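Local coordinates for lipoprotein signal peptidase (PDB 6RYO) that cleaves the signal peptides from bacterial prolipoproteins within the cell membrane, working as an aspartic endopeptidase, at residues 95-106 / 120-131. Residues are numbered along the deposited sequence; the frame is centred on the assembly and turned at random.
Sequences TIIILIALVYFF and ISLLFAGALGNF. With OLC ((2R)-2,3-dihydroxypropyl (9Z)-octadec-9-enoate), chain E.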
loop_
_atom_site.group_PDB
_atom_site.type_symbol
_atom_site.label_atom_id
_atom_site.label_comp_id
_atom_site.label_asym_id
_atom_site.label_seq_id
_atom_site.Cartn_x
_atom_site.Cartn_y
_atom_site.Cartn_z
ATOM N N THR A 95 -11.272 -3.713 -4.111
ATOM C CA THR A 95 -10.034 -4.286 -3.591
ATOM C C THR A 95 -9.971 -5.793 -3.822
ATOM O O THR A 95 -8.926 -6.327 -4.212
ATOM C CB THR A 95 -9.894 -3.967 -2.103
ATOM O OG1 THR A 95 -9.838 -2.548 -1.923
ATOM C CG2 THR A 95 -8.626 -4.590 -1.541
ATOM N N ILE A 96 -11.083 -6.492 -3.593
ATOM C CA ILE A 96 -11.089 -7.947 -3.718
ATOM C C ILE A 96 -10.923 -8.361 -5.175
ATOM O O ILE A 96 -10.158 -9.281 -5.491
ATOM C CB ILE A 96 -12.377 -8.523 -3.107
ATOM C CG1 ILE A 96 -12.374 -8.337 -1.589
ATOM C CG2 ILE A 96 -12.537 -9.985 -3.480
ATOM C CD1 ILE A 96 -13.626 -8.839 -0.935
ATOM N N ILE A 97 -11.642 -7.694 -6.084
ATOM C CA ILE A 97 -11.514 -7.991 -7.509
ATOM C C ILE A 97 -10.069 -7.826 -7.962
ATOM O O ILE A 97 -9.551 -8.626 -8.751
ATOM C CB ILE A 97 -12.471 -7.101 -8.327
ATOM C CG1 ILE A 97 -13.922 -7.523 -8.100
ATOM C CG2 ILE A 97 -12.135 -7.154 -9.811
ATOM C CD1 ILE A 97 -14.925 -6.691 -8.871
ATOM N N ILE A 98 -9.393 -6.796 -7.459
ATOM C CA ILE A 98 -8.011 -6.547 -7.851
ATOM C C ILE A 98 -7.063 -7.513 -7.148
ATOM O O ILE A 98 -6.065 -7.951 -7.733
ATOM C CB ILE A 98 -7.651 -5.076 -7.577
ATOM C CG1 ILE A 98 -8.523 -4.156 -8.441
ATOM C CG2 ILE A 98 -6.179 -4.823 -7.840
ATOM C CD1 ILE A 98 -8.195 -2.687 -8.311
ATOM N N LEU A 99 -7.357 -7.868 -5.893
ATOM C CA LEU A 99 -6.531 -8.845 -5.191
ATOM C C LEU A 99 -6.544 -10.192 -5.904
ATOM O O LEU A 99 -5.522 -10.886 -5.960
ATOM C CB LEU A 99 -7.006 -9.000 -3.745
ATOM C CG LEU A 99 -6.588 -7.934 -2.727
ATOM C CD1 LEU A 99 -7.158 -8.252 -1.352
ATOM C CD2 LEU A 99 -5.074 -7.809 -2.665
ATOM N N ILE A 100 -7.694 -10.576 -6.461
ATOM C CA ILE A 100 -7.783 -11.836 -7.190
ATOM C C ILE A 100 -7.052 -11.735 -8.523
ATOM O O ILE A 100 -6.369 -12.676 -8.944
ATOM C CB ILE A 100 -9.258 -12.237 -7.375
ATOM C CG1 ILE A 100 -9.955 -12.355 -6.018
ATOM C CG2 ILE A 100 -9.369 -13.536 -8.149
ATOM C CD1 ILE A 100 -9.241 -13.258 -5.035
ATOM N N ALA A 101 -7.176 -10.592 -9.203
ATOM C CA ALA A 101 -6.516 -10.417 -10.494
ATOM C C ALA A 101 -4.998 -10.433 -10.351
ATOM O O ALA A 101 -4.294 -10.941 -11.231
ATOM C CB ALA A 101 -6.982 -9.114 -11.146
ATOM N N LEU A 102 -4.477 -9.876 -9.255
ATOM C CA LEU A 102 -3.034 -9.887 -9.026
ATOM C C LEU A 102 -2.507 -11.312 -8.908
ATOM O O LEU A 102 -1.473 -11.653 -9.493
ATOM C CB LEU A 102 -2.696 -9.077 -7.773
ATOM C CG LEU A 102 -2.642 -7.558 -7.936
ATOM C CD1 LEU A 102 -2.554 -6.881 -6.579
ATOM C CD2 LEU A 102 -1.456 -7.168 -8.807
ATOM N N VAL A 103 -3.201 -12.153 -8.138
ATOM C CA VAL A 103 -2.819 -13.559 -8.027
ATOM C C VAL A 103 -2.859 -14.227 -9.396
ATOM O O VAL A 103 -1.954 -14.984 -9.768
ATOM C CB VAL A 103 -3.729 -14.284 -7.018
ATOM C CG1 VAL A 103 -3.414 -15.774 -6.983
ATOM C CG2 VAL A 103 -3.574 -13.671 -5.638
ATOM N N TYR A 104 -3.914 -13.952 -10.167
ATOM C CA TYR A 104 -4.031 -14.534 -11.498
ATOM C C TYR A 104 -2.972 -13.976 -12.443
ATOM O O TYR A 104 -2.419 -14.712 -13.269
ATOM C CB TYR A 104 -5.432 -14.286 -12.047
ATOM C CG TYR A 104 -5.722 -15.039 -13.318
ATOM C CD1 TYR A 104 -6.132 -16.363 -13.283
ATOM C CD2 TYR A 104 -5.585 -14.425 -14.554
ATOM C CE1 TYR A 104 -6.397 -17.055 -14.442
ATOM C CE2 TYR A 104 -5.847 -15.108 -15.717
ATOM C CZ TYR A 104 -6.253 -16.421 -15.655
ATOM O OH TYR A 104 -6.514 -17.102 -16.815
ATOM N N PHE A 105 -2.691 -12.674 -12.351
ATOM C CA PHE A 105 -1.568 -12.092 -13.082
ATOM C C PHE A 105 -0.265 -12.783 -12.696
ATOM O O PHE A 105 0.553 -13.125 -13.558
ATOM C CB PHE A 105 -1.502 -10.587 -12.797
ATOM C CG PHE A 105 -0.672 -9.795 -13.780
ATOM C CD1 PHE A 105 0.078 -10.419 -14.761
ATOM C CD2 PHE A 105 -0.646 -8.412 -13.710
ATOM C CE1 PHE A 105 0.836 -9.684 -15.651
ATOM C CE2 PHE A 105 0.110 -7.669 -14.597
ATOM C CZ PHE A 105 0.852 -8.308 -15.570
ATOM N N PHE A 106 -0.066 -13.001 -11.393
ATOM C CA PHE A 106 1.132 -13.677 -10.899
ATOM C C PHE A 106 1.325 -15.037 -11.561
ATOM O O PHE A 106 2.452 -15.423 -11.889
ATOM C CB PHE A 106 1.032 -13.826 -9.379
ATOM C CG PHE A 106 2.309 -14.256 -8.713
ATOM C CD1 PHE A 106 2.681 -15.590 -8.679
ATOM C CD2 PHE A 106 3.122 -13.325 -8.092
ATOM C CE1 PHE A 106 3.851 -15.982 -8.056
ATOM C CE2 PHE A 106 4.287 -13.710 -7.463
ATOM C CZ PHE A 106 4.655 -15.040 -7.447
ATOM N N ILE A 120 4.316 -7.445 -8.201
ATOM C CA ILE A 120 2.958 -7.874 -7.873
ATOM C C ILE A 120 2.801 -8.039 -6.366
ATOM O O ILE A 120 1.768 -7.678 -5.790
ATOM C CB ILE A 120 2.612 -9.170 -8.630
ATOM C CG1 ILE A 120 2.640 -8.932 -10.141
ATOM C CG2 ILE A 120 1.254 -9.697 -8.200
ATOM C CD1 ILE A 120 2.404 -10.179 -10.960
ATOM N N SER A 121 3.827 -8.582 -5.704
ATOM C CA SER A 121 3.794 -8.711 -4.250
ATOM C C SER A 121 3.677 -7.348 -3.580
ATOM O O SER A 121 2.894 -7.170 -2.638
ATOM C CB SER A 121 5.043 -9.444 -3.762
ATOM O OG SER A 121 5.165 -10.705 -4.394
ATOM N N LEU A 122 4.467 -6.375 -4.044
ATOM C CA LEU A 122 4.365 -5.021 -3.511
ATOM C C LEU A 122 2.979 -4.440 -3.751
ATOM O O LEU A 122 2.434 -3.734 -2.891
ATOM C CB LEU A 122 5.437 -4.128 -4.134
ATOM C CG LEU A 122 6.881 -4.474 -3.764
ATOM C CD1 LEU A 122 7.851 -3.494 -4.407
ATOM C CD2 LEU A 122 7.045 -4.487 -2.250
ATOM N N LEU A 123 2.397 -4.712 -4.922
ATOM C CA LEU A 123 1.024 -4.291 -5.178
ATOM C C LEU A 123 0.041 -5.051 -4.296
ATOM O O LEU A 123 -0.895 -4.459 -3.745
ATOM C CB LEU A 123 0.679 -4.489 -6.654
ATOM C CG LEU A 123 1.504 -3.731 -7.697
ATOM C CD1 LEU A 123 1.135 -4.181 -9.105
ATOM C CD2 LEU A 123 1.305 -2.239 -7.550
ATOM N N PHE A 124 0.239 -6.363 -4.149
ATOM C CA PHE A 124 -0.671 -7.166 -3.337
ATOM C C PHE A 124 -0.598 -6.757 -1.870
ATOM O O PHE A 124 -1.631 -6.577 -1.216
ATOM C CB PHE A 124 -0.347 -8.652 -3.499
ATOM C CG PHE A 124 -1.394 -9.573 -2.927
ATOM C CD1 PHE A 124 -1.451 -9.829 -1.565
ATOM C CD2 PHE A 124 -2.311 -10.194 -3.757
ATOM C CE1 PHE A 124 -2.412 -10.676 -1.043
ATOM C CE2 PHE A 124 -3.273 -11.044 -3.242
ATOM C CZ PHE A 124 -3.323 -11.285 -1.884
ATOM N N ALA A 125 0.619 -6.614 -1.337
ATOM C CA ALA A 125 0.774 -6.280 0.076
ATOM C C ALA A 125 0.233 -4.889 0.381
ATOM O O ALA A 125 -0.419 -4.680 1.411
ATOM C CB ALA A 125 2.245 -6.381 0.481
ATOM N N GLY A 126 0.499 -3.921 -0.502
ATOM C CA GLY A 126 0.006 -2.573 -0.274
ATOM C C GLY A 126 -1.506 -2.470 -0.308
ATOM O O GLY A 126 -2.090 -1.632 0.383
ATOM N N ALA A 127 -2.163 -3.313 -1.112
ATOM C CA ALA A 127 -3.621 -3.316 -1.149
ATOM C C ALA A 127 -4.208 -4.023 0.067
ATOM O O ALA A 127 -5.222 -3.578 0.618
ATOM C CB ALA A 127 -4.113 -3.981 -2.434
ATOM N N LEU A 128 -3.589 -5.128 0.490
ATOM C CA LEU A 128 -4.088 -5.880 1.639
ATOM C C LEU A 128 -3.942 -5.086 2.934
ATOM O O LEU A 128 -4.820 -5.143 3.805
ATOM C CB LEU A 128 -3.355 -7.220 1.742
ATOM C CG LEU A 128 -3.798 -8.168 2.858
ATOM C CD1 LEU A 128 -5.308 -8.377 2.824
ATOM C CD2 LEU A 128 -3.070 -9.497 2.732
ATOM N N GLY A 129 -2.834 -4.352 3.084
ATOM C CA GLY A 129 -2.628 -3.569 4.293
ATOM C C GLY A 129 -3.730 -2.552 4.525
ATOM O O GLY A 129 -4.246 -2.419 5.639
ATOM N N ASN A 130 -4.101 -1.812 3.474
ATOM C CA ASN A 130 -5.234 -0.897 3.582
ATOM C C ASN A 130 -6.551 -1.654 3.706
ATOM O O ASN A 130 -7.485 -1.172 4.355
ATOM C CB ASN A 130 -5.276 0.041 2.375
ATOM C CG ASN A 130 -4.252 1.154 2.462
ATOM O OD1 ASN A 130 -3.851 1.556 3.553
ATOM N ND2 ASN A 130 -3.818 1.655 1.309
ATOM N N PHE A 131 -6.638 -2.837 3.092
ATOM C CA PHE A 131 -7.865 -3.625 3.154
ATOM C C PHE A 131 -8.209 -4.005 4.588
ATOM O O PHE A 131 -9.384 -3.998 4.975
ATOM C CB PHE A 131 -7.721 -4.873 2.280
ATOM C CG PHE A 131 -8.913 -5.790 2.320
ATOM C CD1 PHE A 131 -10.059 -5.494 1.599
ATOM C CD2 PHE A 131 -8.880 -6.956 3.065
ATOM C CE1 PHE A 131 -11.154 -6.341 1.631
ATOM C CE2 PHE A 131 -9.970 -7.807 3.099
ATOM C CZ PHE A 131 -11.108 -7.500 2.380
HETATM C C10 OLC E . 0.617 -11.136 8.927
HETATM C C9 OLC E . 0.382 -11.025 7.636
HETATM C C11 OLC E . 0.998 -12.491 9.520
HETATM C C8 OLC E . 0.487 -12.251 6.733
HETATM C C24 OLC E . 1.416 -14.624 -5.300
HETATM C C12 OLC E . 1.173 -12.343 11.029
HETATM C C7 OLC E . -0.200 -11.954 5.402
HETATM C C6 OLC E . 0.768 -11.217 4.481
HETATM C C5 OLC E . 0.394 -11.514 3.032
HETATM C C4 OLC E . 0.564 -13.009 2.768
HETATM C C3 OLC E . -0.171 -13.395 1.486
HETATM C C2 OLC E . 0.325 -12.524 0.333
HETATM C C21 OLC E . 0.465 -13.486 -3.309
HETATM C C1 OLC E . 0.157 -13.267 -0.990
HETATM C C22 OLC E . 1.692 -13.593 -4.208
HETATM O O19 OLC E . -0.499 -14.254 -1.037
HETATM O O25 OLC E . 1.313 -15.895 -4.721
HETATM O O23 OLC E . 1.950 -12.346 -4.788
HETATM O O20 OLC E . 0.793 -12.786 -2.143
#
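Leu99 lays its CD2 methyl over the centre of the Phe124 ring, a CH-pi contact 3.8 Å from the CD2 carbon to the ring centroid and 13° off the ring normal. The glyceride ester of a bound monoolein lies against the opposite face; a flat aromatic suits this place between protein and lipid. With CG anti to the backbone N (chi1 -168°), Phe124 also reaches Val103, whose CG2 is 3.6 Å from CE2 of the ring. Branched aliphatic chains fill the buried middle of this antiparallel helix pair: Leu102 CD2 meets Leu123 CD1 and, at 3.8 Å, Ile120 CG2, while its CD1 sits against Phe124 N. Ile120 CD1 reaches 3.7 Å from Phe106 CA and lies over one face of the Phe105 ring, toward its rim. Small Ala127 admits the Leu99 methyl, and Thr95 turns its methyl CG2 to within 3.6 Å of Phe131 CD1. The Phe106 ring carries lipid carbon C24 over its centre. Hydroxyls hydrogen-bond back into their own helices, Thr95 OG1 to Phe91 O and Ser121 OG to Gln117 O. Asn130 ND2 hydrogen-bonds predicted catalytic Asp160 and the bound peptide. The segments, on predicted transmembrane helices, thus meet through apolar and CH-pi packing that runs up to the peptide site.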